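Local coordinates for conserved protein MTH689 (Methanothermobacter thermautotrophicus, PDB 2WNY), which is of unknown function but belongs to the DUF54 family of probable RNA-binding proteins and is linked to the archaeal exosome superoperon, at residues A124-K128 with R129-V133. The protein carries 1 engineered substitution. Numbering follows the deposited sequence.
Sequences AYPAK and REVAV
Ala-132 N donates a hydrogen bond to Lys-128 O over 3.1 Å, nearly straight at 172°. This is the first turn of helix 129-139, with Lys-128 at the N-cap position. The loop before it follows strand 115-122, holds a cis peptide before Pro-126 and makes an inverse gamma turn centred on Ala-127. The loop folds back, and Val-131 fills the bend. Its CG2 lies 3.3 Å from Pro-126 O and also meets Pro-126 CD, the two side chains crossing at about a right angle. Its CG1 is anti to the backbone N (chi1 -176°), which brings this methyl to Ala-124 CB at 3.9 Å and near Tyr-125 N. Cutting Val-131 back to an alanine removes both methyls and would probably open a gap between the helix and residues 124-126, leaving Pro-126 CD and Ala-124 CB without this apolar partner. Ala-124 CB also touches Ala-132 CB, at 4.1 Å. Ala-132 also packs on Phe-87, in another loop. At the surface, the Lys-128 chain bends at chi3 (69°) and brings CE to 3.7 Å from Glu-130 CG, where the two side chains cross at a slant. The charged ends form a long salt bridge, with Lys-128 NZ 3.8 Å from Glu-130 OE2.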
ATOM      1  N   ALA A 124      16.649  -0.843   2.930  1.00 41.92           N
ATOM      2  CA  ALA A 124      17.238  -0.511   4.217  1.00 42.06           C
ATOM      3  C   ALA A 124      18.288  -1.542   4.615  1.00 45.29           C
ATOM      4  O   ALA A 124      18.032  -2.744   4.645  1.00 45.11           O
ATOM      5  CB  ALA A 124      16.152  -0.402   5.282  1.00 42.64           C
ATOM      6  N   TYR A 125      19.489  -1.065   4.894  1.00 46.19           N
ATOM      7  CA  TYR A 125      20.519  -1.935   5.411  1.00 50.13           C
ATOM      8  C   TYR A 125      21.279  -1.215   6.506  1.00 52.80           C
ATOM      9  O   TYR A 125      21.827  -0.135   6.254  1.00 52.67           O
ATOM     10  CB  TYR A 125      21.478  -2.414   4.319  1.00 48.73           C
ATOM     11  CG  TYR A 125      22.453  -3.432   4.858  1.00 54.84           C
ATOM     12  CD1 TYR A 125      22.141  -4.792   4.862  1.00 56.38           C
ATOM     13  CD2 TYR A 125      23.677  -3.031   5.401  1.00 58.31           C
ATOM     14  CE1 TYR A 125      23.026  -5.725   5.370  1.00 59.08           C
ATOM     15  CE2 TYR A 125      24.577  -3.958   5.913  1.00 66.75           C
ATOM     16  CZ  TYR A 125      24.249  -5.302   5.895  1.00 68.74           C
ATOM     17  OH  TYR A 125      25.150  -6.207   6.402  1.00 71.94           O
ATOM     18  N   PRO A 126      21.302  -1.798   7.724  1.00 55.31           N
ATOM     19  CA  PRO A 126      20.608  -3.047   8.089  1.00 56.59           C
ATOM     20  C   PRO A 126      19.084  -2.922   7.967  1.00 55.42           C
ATOM     21  O   PRO A 126      18.538  -1.811   8.079  1.00 54.18           O
ATOM     22  CB  PRO A 126      21.009  -3.260   9.556  1.00 59.82           C
ATOM     23  CG  PRO A 126      22.248  -2.444   9.740  1.00 61.71           C
ATOM     24  CD  PRO A 126      22.067  -1.251   8.858  1.00 59.24           C
ATOM     25  N   ALA A 127      18.411  -4.044   7.712  1.00 55.26           N
ATOM     26  CA  ALA A 127      16.959  -4.051   7.559  1.00 53.40           C
ATOM     27  C   ALA A 127      16.306  -3.858   8.925  1.00 55.29           C
ATOM     28  O   ALA A 127      15.843  -4.815   9.547  1.00 56.53           O
ATOM     29  CB  ALA A 127      16.493  -5.348   6.889  1.00 53.48           C
ATOM     30  N   LYS A 128      16.289  -2.610   9.389  1.00 54.87           N
ATOM     31  CA  LYS A 128      15.800  -2.282  10.732  1.00 56.73           C
ATOM     32  C   LYS A 128      14.941  -1.021  10.691  1.00 54.66           C
ATOM     33  O   LYS A 128      15.066  -0.213   9.755  1.00 52.08           O
ATOM     34  CB  LYS A 128      16.979  -2.100  11.693  1.00 60.64           C
ATOM     35  CG  LYS A 128      16.657  -2.474  13.141  1.00 67.73           C
ATOM     36  CD  LYS A 128      17.897  -2.449  14.045  1.00 77.07           C
ATOM     37  CE  LYS A 128      18.424  -1.030  14.283  1.00 75.98           C
ATOM     38  NZ  LYS A 128      19.172  -0.915  15.563  1.00 77.03           N
ATOM     39  N   ARG A 129      14.077  -0.852  11.695  1.00 54.71           N
ATOM     40  CA  ARG A 129      13.123   0.267  11.714  1.00 53.60           C
ATOM     41  C   ARG A 129      13.792   1.626  11.496  1.00 53.79           C
ATOM     42  O   ARG A 129      13.370   2.385  10.624  1.00 50.71           O
ATOM     43  CB  ARG A 129      12.282   0.298  12.999  1.00 55.68           C
ATOM     44  CG  ARG A 129      11.204   1.385  12.962  1.00 54.29           C
ATOM     45  CD  ARG A 129      10.533   1.596  14.302  1.00 66.09           C
ATOM     46  NE  ARG A 129       9.250   0.905  14.395  1.00 66.90           N
ATOM     47  CZ  ARG A 129       9.027  -0.211  15.091  1.00 73.68           C
ATOM     48  NH1 ARG A 129      10.005  -0.801  15.771  1.00 78.36           N
ATOM     49  NH2 ARG A 129       7.811  -0.744  15.107  1.00 76.81           N
ATOM     50  N   GLU A 130      14.830   1.919  12.281  1.00 55.80           N
ATOM     51  CA  GLU A 130      15.466   3.235  12.244  1.00 57.44           C
ATOM     52  C   GLU A 130      16.055   3.561  10.869  1.00 53.63           C
ATOM     53  O   GLU A 130      15.955   4.694  10.409  1.00 51.64           O
ATOM     54  CB  GLU A 130      16.515   3.399  13.362  1.00 62.42           C
ATOM     55  CG  GLU A 130      17.762   2.506  13.227  1.00 66.91           C
ATOM     56  CD  GLU A 130      18.892   2.890  14.171  1.00 82.03           C
ATOM     57  OE1 GLU A 130      18.658   3.651  15.142  1.00 84.75           O
ATOM     58  OE2 GLU A 130      20.027   2.416  13.940  1.00 86.07           O
ATOM     59  N   VAL A 131      16.658   2.562  10.229  1.00 51.26           N
ATOM     60  CA  VAL A 131      17.260   2.725   8.916  1.00 49.04           C
ATOM     61  C   VAL A 131      16.161   3.032   7.884  1.00 46.44           C
ATOM     62  O   VAL A 131      16.266   3.990   7.110  1.00 44.52           O
ATOM     63  CB  VAL A 131      18.068   1.461   8.510  1.00 50.01           C
ATOM     64  CG1 VAL A 131      18.793   1.669   7.179  1.00 44.96           C
ATOM     65  CG2 VAL A 131      19.065   1.087   9.607  1.00 53.28           C
ATOM     66  N   ALA A 132      15.098   2.237   7.908  1.00 43.95           N
ATOM     67  CA  ALA A 132      13.979   2.413   6.989  1.00 43.32           C
ATOM     68  C   ALA A 132      13.326   3.792   7.163  1.00 43.23           C
ATOM     69  O   ALA A 132      13.098   4.505   6.184  1.00 39.39           O
ATOM     70  CB  ALA A 132      12.964   1.298   7.169  1.00 41.83           C
ATOM     71  N   VAL A 133      13.056   4.158   8.418  1.00 44.32           N
ATOM     72  CA  VAL A 133      12.506   5.470   8.766  1.00 45.66           C
ATOM     73  C   VAL A 133      13.378   6.602   8.200  1.00 46.59           C
ATOM     74  O   VAL A 133      12.881   7.494   7.503  1.00 44.83           O
ATOM     75  CB  VAL A 133      12.361   5.616  10.315  1.00 49.72           C
ATOM     76  CG1 VAL A 133      12.160   7.070  10.723  1.00 48.66           C
ATOM     77  CG2 VAL A 133      11.213   4.747  10.822  1.00 48.87           C
TER